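Local coordinates for type VI immunity protein Atu4351 (Agrobacterium fabrum, PDB 6ITW), which probably protects the bacterium that makes it from self-intoxication, as the immunity partner of a type VI secretion system effector, at residues A[62-74]-A[193-206]. Sequence-based numbering, arbitrary orientation.
Sequences PEKYKSIVALALG and ALSAMTIAAQAGPF
Ile68 packs against Leu194, Met197 and Thr198 of the neighbouring helix. Its CG1, anti to the carbonyl carbon (chi1 -56°), lies 3.7 Å from Leu194 CD1, and Ile68 CD1 lies 3.8 Å from Met197 CB and reaches Thr198. One turn on, the two backbones come nearest at Ala72 and Ala201: Ala201 CB packs 3.9 Å from Leu71 CB and also touches Ala72. Ala72 CB in turn sits over one face of the Phe206 ring, 4.2 Å from its centroid, a CH-pi contact. At the N-terminal end, Tyr65 presents CD2 to the selenium of Met197 (4.0 Å to SE), an oblique Met-aromatic contact, while Ala193 CB lies at the ring edge.

No direct hydrogen bond crosses the interface; two waters do the bridging, one from Tyr65 OH to Leu194 N, the other from Ser67 OG to Thr198 OG1. Gln202, extended beyond CG (chi2 -175°), lies along Leu71 CD1 and CD2 and donates from NE2 to Thr198 O (3.1 Å), above its carbonyl plane. Ile95 meets Ile68 and Met197; Ile107 takes Ala72 and Phe206. Helices 66-73 and 193-200, their axes 9.3 Å apart at closest approach and 12° from parallel, form a helical layer on the mixed sheet, joining the GAD-like and Tdi1 C-terminal family regions.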
ATOM      1  N   PRO A  62       1.932  10.273   3.971  1.00 35.02           N
ATOM      2  CA  PRO A  62       0.711   9.777   4.646  1.00 37.38           C
ATOM      3  C   PRO A  62      -0.345  10.839   4.831  1.00 36.43           C
ATOM      4  O   PRO A  62      -1.544  10.539   4.804  1.00 34.83           O
ATOM      5  CB  PRO A  62       1.213   9.288   6.013  1.00 36.14           C
ATOM      6  CG  PRO A  62       2.696   9.289   5.933  1.00 36.38           C
ATOM      7  CD  PRO A  62       3.117  10.190   4.835  1.00 38.85           C
ATOM      8  N   GLU A  63       0.084  12.081   5.049  1.00 36.84           N
ATOM      9  CA  GLU A  63      -0.865  13.168   5.214  1.00 45.04           C
ATOM     10  C   GLU A  63      -1.727  13.345   3.964  1.00 44.55           C
ATOM     11  O   GLU A  63      -2.930  13.600   4.071  1.00 43.26           O
ATOM     12  CB  GLU A  63      -0.112  14.453   5.568  1.00 44.83           C
ATOM     13  CG  GLU A  63      -1.015  15.580   6.066  1.00 57.25           C
ATOM     14  CD  GLU A  63      -1.685  15.271   7.414  1.00 67.73           C
ATOM     15  OE1 GLU A  63      -1.318  14.274   8.091  1.00 63.49           O
ATOM     16  OE2 GLU A  63      -2.585  16.043   7.797  1.00 68.07           O
ATOM     17  N   LYS A  64      -1.144  13.162   2.771  1.00 35.68           N
ATOM     18  CA  LYS A  64      -1.867  13.416   1.526  1.00 41.82           C
ATOM     19  C   LYS A  64      -2.873  12.316   1.195  1.00 37.92           C
ATOM     20  O   LYS A  64      -3.841  12.580   0.472  1.00 39.37           O
ATOM     21  CB  LYS A  64      -0.871  13.608   0.370  1.00 37.60           C
ATOM     22  CG  LYS A  64      -0.127  14.957   0.482  1.00 44.55           C
ATOM     23  CD  LYS A  64       1.103  15.096  -0.427  1.00 45.93           C
ATOM     24  CE  LYS A  64       0.740  15.108  -1.909  1.00 52.66           C
ATOM     25  NZ  LYS A  64       1.849  15.680  -2.751  1.00 49.88           N
ATOM     26  N   TYR A  65      -2.689  11.111   1.733  1.00 34.13           N
ATOM     27  CA  TYR A  65      -3.551   9.971   1.431  1.00 38.84           C
ATOM     28  C   TYR A  65      -4.368   9.481   2.628  1.00 38.45           C
ATOM     29  O   TYR A  65      -4.928   8.380   2.563  1.00 43.01           O
ATOM     30  CB  TYR A  65      -2.706   8.820   0.865  1.00 34.36           C
ATOM     31  CG  TYR A  65      -2.128   9.153  -0.503  1.00 35.82           C
ATOM     32  CD1 TYR A  65      -0.974   9.932  -0.622  1.00 36.38           C
ATOM     33  CD2 TYR A  65      -2.752   8.724  -1.672  1.00 33.15           C
ATOM     34  CE1 TYR A  65      -0.442  10.260  -1.867  1.00 32.57           C
ATOM     35  CE2 TYR A  65      -2.231   9.052  -2.930  1.00 36.19           C
ATOM     36  CZ  TYR A  65      -1.072   9.819  -3.014  1.00 33.71           C
ATOM     37  OH  TYR A  65      -0.533  10.134  -4.237  1.00 29.39           O
ATOM     38  N   LYS A  66      -4.486  10.269   3.706  1.00 39.71           N
ATOM     39  CA  LYS A  66      -5.182   9.781   4.905  1.00 43.07           C
ATOM     40  C   LYS A  66      -6.682   9.597   4.669  1.00 39.75           C
ATOM     41  O   LYS A  66      -7.308   8.734   5.301  1.00 41.56           O
ATOM     42  CB  LYS A  66      -4.946  10.729   6.088  1.00 42.79           C
ATOM     43  CG  LYS A  66      -5.498  12.136   5.858  1.00 46.61           C
ATOM     44  CD  LYS A  66      -4.844  13.189   6.763  1.00 55.46           C
ATOM     45  CE  LYS A  66      -5.413  13.195   8.167  1.00 59.77           C
ATOM     46  NZ  LYS A  66      -5.309  14.564   8.771  1.00 65.51           N
ATOM     47  N   SER A  67      -7.277  10.375   3.764  1.00 35.64           N
ATOM     48  CA  SER A  67      -8.676  10.145   3.430  1.00 34.71           C
ATOM     49  C   SER A  67      -8.897   8.752   2.847  1.00 40.13           C
ATOM     50  O   SER A  67      -9.967   8.161   3.049  1.00 39.48           O
ATOM     51  CB  SER A  67      -9.181  11.209   2.457  1.00 40.50           C
ATOM     52  OG  SER A  67      -8.413  11.209   1.264  1.00 51.81           O
ATOM     53  N   ILE A  68      -7.915   8.208   2.117  1.00 39.74           N
ATOM     54  CA  ILE A  68      -8.095   6.860   1.582  1.00 38.83           C
ATOM     55  C   ILE A  68      -8.132   5.851   2.715  1.00 37.24           C
ATOM     56  O   ILE A  68      -8.988   4.961   2.742  1.00 37.09           O
ATOM     57  CB  ILE A  68      -6.997   6.522   0.560  1.00 35.19           C
ATOM     58  CG1 ILE A  68      -6.969   7.569  -0.559  1.00 37.14           C
ATOM     59  CG2 ILE A  68      -7.185   5.118   0.008  1.00 27.98           C
ATOM     60  CD1 ILE A  68      -8.321   7.914  -1.130  1.00 33.66           C
ATOM     61  N   VAL A  69      -7.214   5.982   3.678  1.00 37.57           N
ATOM     62  CA  VAL A  69      -7.255   5.140   4.872  1.00 41.39           C
ATOM     63  C   VAL A  69      -8.578   5.318   5.602  1.00 39.95           C
ATOM     64  O   VAL A  69      -9.192   4.342   6.053  1.00 33.94           O
ATOM     65  CB  VAL A  69      -6.076   5.464   5.803  1.00 40.18           C
ATOM     66  CG1 VAL A  69      -6.096   4.509   6.986  1.00 38.52           C
ATOM     67  CG2 VAL A  69      -4.746   5.412   5.044  1.00 36.52           C
ATOM     68  N   ALA A  70      -9.031   6.571   5.740  1.00 38.90           N
ATOM     69  CA  ALA A  70     -10.284   6.831   6.445  1.00 38.82           C
ATOM     70  C   ALA A  70     -11.442   6.125   5.768  1.00 43.43           C
ATOM     71  O   ALA A  70     -12.261   5.491   6.440  1.00 47.66           O
ATOM     72  CB  ALA A  70     -10.561   8.332   6.520  1.00 31.84           C
ATOM     73  N   LEU A  71     -11.506   6.192   4.433  1.00 42.27           N
ATOM     74  CA  LEU A  71     -12.602   5.558   3.705  1.00 40.17           C
ATOM     75  C   LEU A  71     -12.500   4.041   3.749  1.00 43.32           C
ATOM     76  O   LEU A  71     -13.508   3.353   3.958  1.00 44.96           O
ATOM     77  CB  LEU A  71     -12.630   6.052   2.255  1.00 40.15           C
ATOM     78  CG  LEU A  71     -12.937   7.550   2.103  1.00 45.59           C
ATOM     79  CD1 LEU A  71     -12.525   8.035   0.743  1.00 46.85           C
ATOM     80  CD2 LEU A  71     -14.417   7.879   2.343  1.00 47.63           C
ATOM     81  N   ALA A  72     -11.299   3.492   3.544  1.00 40.33           N
ATOM     82  CA  ALA A  72     -11.197   2.039   3.426  1.00 39.33           C
ATOM     83  C   ALA A  72     -11.406   1.364   4.776  1.00 40.72           C
ATOM     84  O   ALA A  72     -11.992   0.279   4.854  1.00 40.59           O
ATOM     85  CB  ALA A  72      -9.847   1.640   2.829  1.00 34.22           C
ATOM     86  N   LEU A  73     -10.924   1.986   5.843  1.00 39.51           N
ATOM     87  CA  LEU A  73     -10.948   1.394   7.168  1.00 43.84           C
ATOM     88  C   LEU A  73     -12.007   2.023   8.064  1.00 44.65           C
ATOM     89  O   LEU A  73     -12.044   1.726   9.261  1.00 46.31           O
ATOM     90  CB  LEU A  73      -9.571   1.516   7.817  1.00 39.88           C
ATOM     91  CG  LEU A  73      -8.407   0.855   7.087  1.00 41.76           C
ATOM     92  CD1 LEU A  73      -7.164   0.921   7.973  1.00 40.03           C
ATOM     93  CD2 LEU A  73      -8.733  -0.579   6.706  1.00 37.75           C
ATOM     94  N   GLY A  74     -12.857   2.881   7.504  1.00 44.30           N
ATOM     95  CA  GLY A  74     -13.921   3.542   8.228  1.00 43.31           C
ATOM     96  C   GLY A  74     -14.642   2.653   9.214  1.00 47.12           C
ATOM     97  O   GLY A  74     -15.273   1.664   8.832  1.00 44.18           O
ATOM     98  N   ALA A 193      -3.714   8.776  -8.536  1.00 32.29           N
ATOM     99  CA  ALA A 193      -3.923   7.752  -7.510  1.00 32.91           C
ATOM    100  C   ALA A 193      -4.948   8.197  -6.469  1.00 34.03           C
ATOM    101  O   ALA A 193      -5.855   7.432  -6.117  1.00 36.44           O
ATOM    102  CB  ALA A 193      -2.597   7.398  -6.834  1.00 33.28           C
ATOM    103  N   LEU A 194      -4.826   9.432  -5.963  1.00 28.14           N
ATOM    104  CA  LEU A 194      -5.730   9.876  -4.899  1.00 32.26           C
ATOM    105  C   LEU A 194      -7.187   9.876  -5.367  1.00 35.79           C
ATOM    106  O   LEU A 194      -8.079   9.443  -4.630  1.00 32.66           O
ATOM    107  CB  LEU A 194      -5.333  11.268  -4.399  1.00 28.70           C
ATOM    108  CG  LEU A 194      -6.197  11.805  -3.243  1.00 36.78           C
ATOM    109  CD1 LEU A 194      -6.102  10.882  -2.012  1.00 34.73           C
ATOM    110  CD2 LEU A 194      -5.812  13.240  -2.874  1.00 31.78           C
ATOM    111  N   SER A 195      -7.444  10.372  -6.583  1.00 30.87           N
ATOM    112  CA  SER A 195      -8.799  10.377  -7.132  1.00 35.28           C
ATOM    113  C   SER A 195      -9.329   8.963  -7.304  1.00 34.93           C
ATOM    114  O   SER A 195     -10.435   8.647  -6.851  1.00 32.01           O
ATOM    115  CB  SER A 195      -8.830  11.082  -8.491  1.00 31.91           C
ATOM    116  OG  SER A 195      -8.572  12.457  -8.334  1.00 41.66           O
ATOM    117  N   ALA A 196      -8.569   8.118  -8.021  1.00 33.79           N
ATOM    118  CA  ALA A 196      -8.989   6.741  -8.267  1.00 31.89           C
ATOM    119  C   ALA A 196      -9.208   5.995  -6.953  1.00 33.91           C
ATOM    120  O   ALA A 196     -10.222   5.308  -6.783  1.00 32.25           O
ATOM    121  CB  ALA A 196      -7.949   6.028  -9.135  1.00 27.07           C
HETATM  122  N   MSE A 197      -8.284   6.143  -6.000  1.00 31.41           N
HETATM  123  CA  MSE A 197      -8.420   5.459  -4.714  1.00 36.72           C
HETATM  124  C   MSE A 197      -9.612   5.992  -3.943  1.00 36.03           C
HETATM  125  O   MSE A 197     -10.251   5.252  -3.199  1.00 34.77           O
HETATM  126  CB  MSE A 197      -7.158   5.607  -3.862  1.00 29.53           C
HETATM  127  CG  MSE A 197      -5.897   4.952  -4.448  1.00 27.44           C
HETATM  128 SE   MSE A 197      -4.396   5.527  -3.361  0.76 28.08          SE
HETATM  129  CE  MSE A 197      -3.100   4.191  -3.996  1.00 26.00           C
ATOM    130  N   THR A 198      -9.916   7.283  -4.117  1.00 33.34           N
ATOM    131  CA  THR A 198     -11.092   7.838  -3.458  1.00 33.71           C
ATOM    132  C   THR A 198     -12.367   7.164  -3.959  1.00 38.24           C
ATOM    133  O   THR A 198     -13.285   6.898  -3.176  1.00 39.13           O
ATOM    134  CB  THR A 198     -11.142   9.352  -3.657  1.00 34.93           C
ATOM    135  OG1 THR A 198      -9.987   9.944  -3.045  1.00 32.19           O
ATOM    136  CG2 THR A 198     -12.398   9.948  -3.023  1.00 39.24           C
ATOM    137  N   ILE A 199     -12.427   6.841  -5.253  1.00 33.97           N
ATOM    138  CA  ILE A 199     -13.600   6.159  -5.783  1.00 32.94           C
ATOM    139  C   ILE A 199     -13.632   4.716  -5.304  1.00 38.07           C
ATOM    140  O   ILE A 199     -14.644   4.235  -4.777  1.00 38.36           O
ATOM    141  CB  ILE A 199     -13.609   6.231  -7.318  1.00 38.04           C
ATOM    142  CG1 ILE A 199     -13.842   7.672  -7.776  1.00 37.11           C
ATOM    143  CG2 ILE A 199     -14.646   5.244  -7.907  1.00 28.45           C
ATOM    144  CD1 ILE A 199     -13.548   7.880  -9.237  1.00 38.12           C
ATOM    145  N   ALA A 200     -12.519   4.006  -5.497  1.00 38.10           N
ATOM    146  CA  ALA A 200     -12.465   2.587  -5.180  1.00 36.54           C
ATOM    147  C   ALA A 200     -12.766   2.328  -3.710  1.00 37.05           C
ATOM    148  O   ALA A 200     -13.507   1.401  -3.375  1.00 42.08           O
ATOM    149  CB  ALA A 200     -11.092   2.045  -5.558  1.00 33.12           C
ATOM    150  N   ALA A 201     -12.217   3.141  -2.812  1.00 33.38           N
ATOM    151  CA  ALA A 201     -12.396   2.837  -1.399  1.00 39.60           C
ATOM    152  C   ALA A 201     -13.819   3.085  -0.923  1.00 44.31           C
ATOM    153  O   ALA A 201     -14.144   2.721   0.214  1.00 44.60           O
ATOM    154  CB  ALA A 201     -11.426   3.655  -0.550  1.00 38.11           C
ATOM    155  N   GLN A 202     -14.665   3.706  -1.748  1.00 41.11           N
ATOM    156  CA  GLN A 202     -16.068   3.892  -1.415  1.00 44.02           C
ATOM    157  C   GLN A 202     -16.984   2.982  -2.218  1.00 43.64           C
ATOM    158  O   GLN A 202     -18.197   3.021  -2.022  1.00 50.15           O
ATOM    159  CB  GLN A 202     -16.487   5.347  -1.640  1.00 37.23           C
ATOM    160  CG  GLN A 202     -15.702   6.365  -0.878  1.00 39.91           C
ATOM    161  CD  GLN A 202     -16.280   7.750  -1.076  1.00 46.66           C
ATOM    162  OE1 GLN A 202     -17.203   8.144  -0.373  1.00 51.32           O
ATOM    163  NE2 GLN A 202     -15.756   8.487  -2.053  1.00 41.10           N
ATOM    164  N   ALA A 203     -16.442   2.176  -3.118  1.00 37.90           N
ATOM    165  CA  ALA A 203     -17.261   1.367  -4.023  1.00 45.28           C
ATOM    166  C   ALA A 203     -17.395  -0.061  -3.494  1.00 51.27           C
ATOM    167  O   ALA A 203     -17.014  -1.033  -4.150  1.00 62.30           O
ATOM    168  CB  ALA A 203     -16.655   1.380  -5.431  1.00 38.70           C
ATOM    169  N   GLY A 204     -17.927  -0.190  -2.283  1.00 44.25           N
ATOM    170  CA  GLY A 204     -18.058  -1.487  -1.659  1.00 46.05           C
ATOM    171  C   GLY A 204     -17.138  -1.712  -0.469  1.00 44.92           C
ATOM    172  O   GLY A 204     -16.221  -0.925  -0.203  1.00 40.35           O
ATOM    173  N   PRO A 205     -17.364  -2.806   0.260  1.00 44.62           N
ATOM    174  CA  PRO A 205     -16.598  -3.075   1.488  1.00 42.21           C
ATOM    175  C   PRO A 205     -15.264  -3.750   1.196  1.00 38.52           C
ATOM    176  O   PRO A 205     -14.975  -4.166   0.077  1.00 35.94           O
ATOM    177  CB  PRO A 205     -17.514  -4.023   2.276  1.00 37.64           C
ATOM    178  CG  PRO A 205     -18.260  -4.762   1.204  1.00 40.35           C
ATOM    179  CD  PRO A 205     -18.465  -3.767   0.067  1.00 41.19           C
ATOM    180  N   PHE A 206     -14.464  -3.879   2.255  1.00 40.53           N
ATOM    181  CA  PHE A 206     -13.176  -4.561   2.225  1.00 41.01           C
ATOM    182  C   PHE A 206     -13.210  -5.779   3.132  1.00 41.81           C
ATOM    183  O   PHE A 206     -13.763  -5.726   4.233  1.00 44.14           O
ATOM    184  CB  PHE A 206     -12.045  -3.643   2.691  1.00 38.03           C
ATOM    185  CG  PHE A 206     -11.660  -2.620   1.694  1.00 40.79           C
ATOM    186  CD1 PHE A 206     -12.490  -1.531   1.442  1.00 39.40           C
ATOM    187  CD2 PHE A 206     -10.462  -2.735   0.997  1.00 39.23           C
ATOM    188  CE1 PHE A 206     -12.130  -0.579   0.510  1.00 41.01           C
ATOM    189  CE2 PHE A 206     -10.101  -1.797   0.061  1.00 34.31           C
ATOM    190  CZ  PHE A 206     -10.932  -0.717  -0.185  1.00 39.20           C
TER
HETATM  191  O   HOH W   1      -2.431  10.915  -6.348  1.00 31.60           O
HETATM  192  O   HOH W   2     -10.233  11.631  -0.935  1.00 44.90           O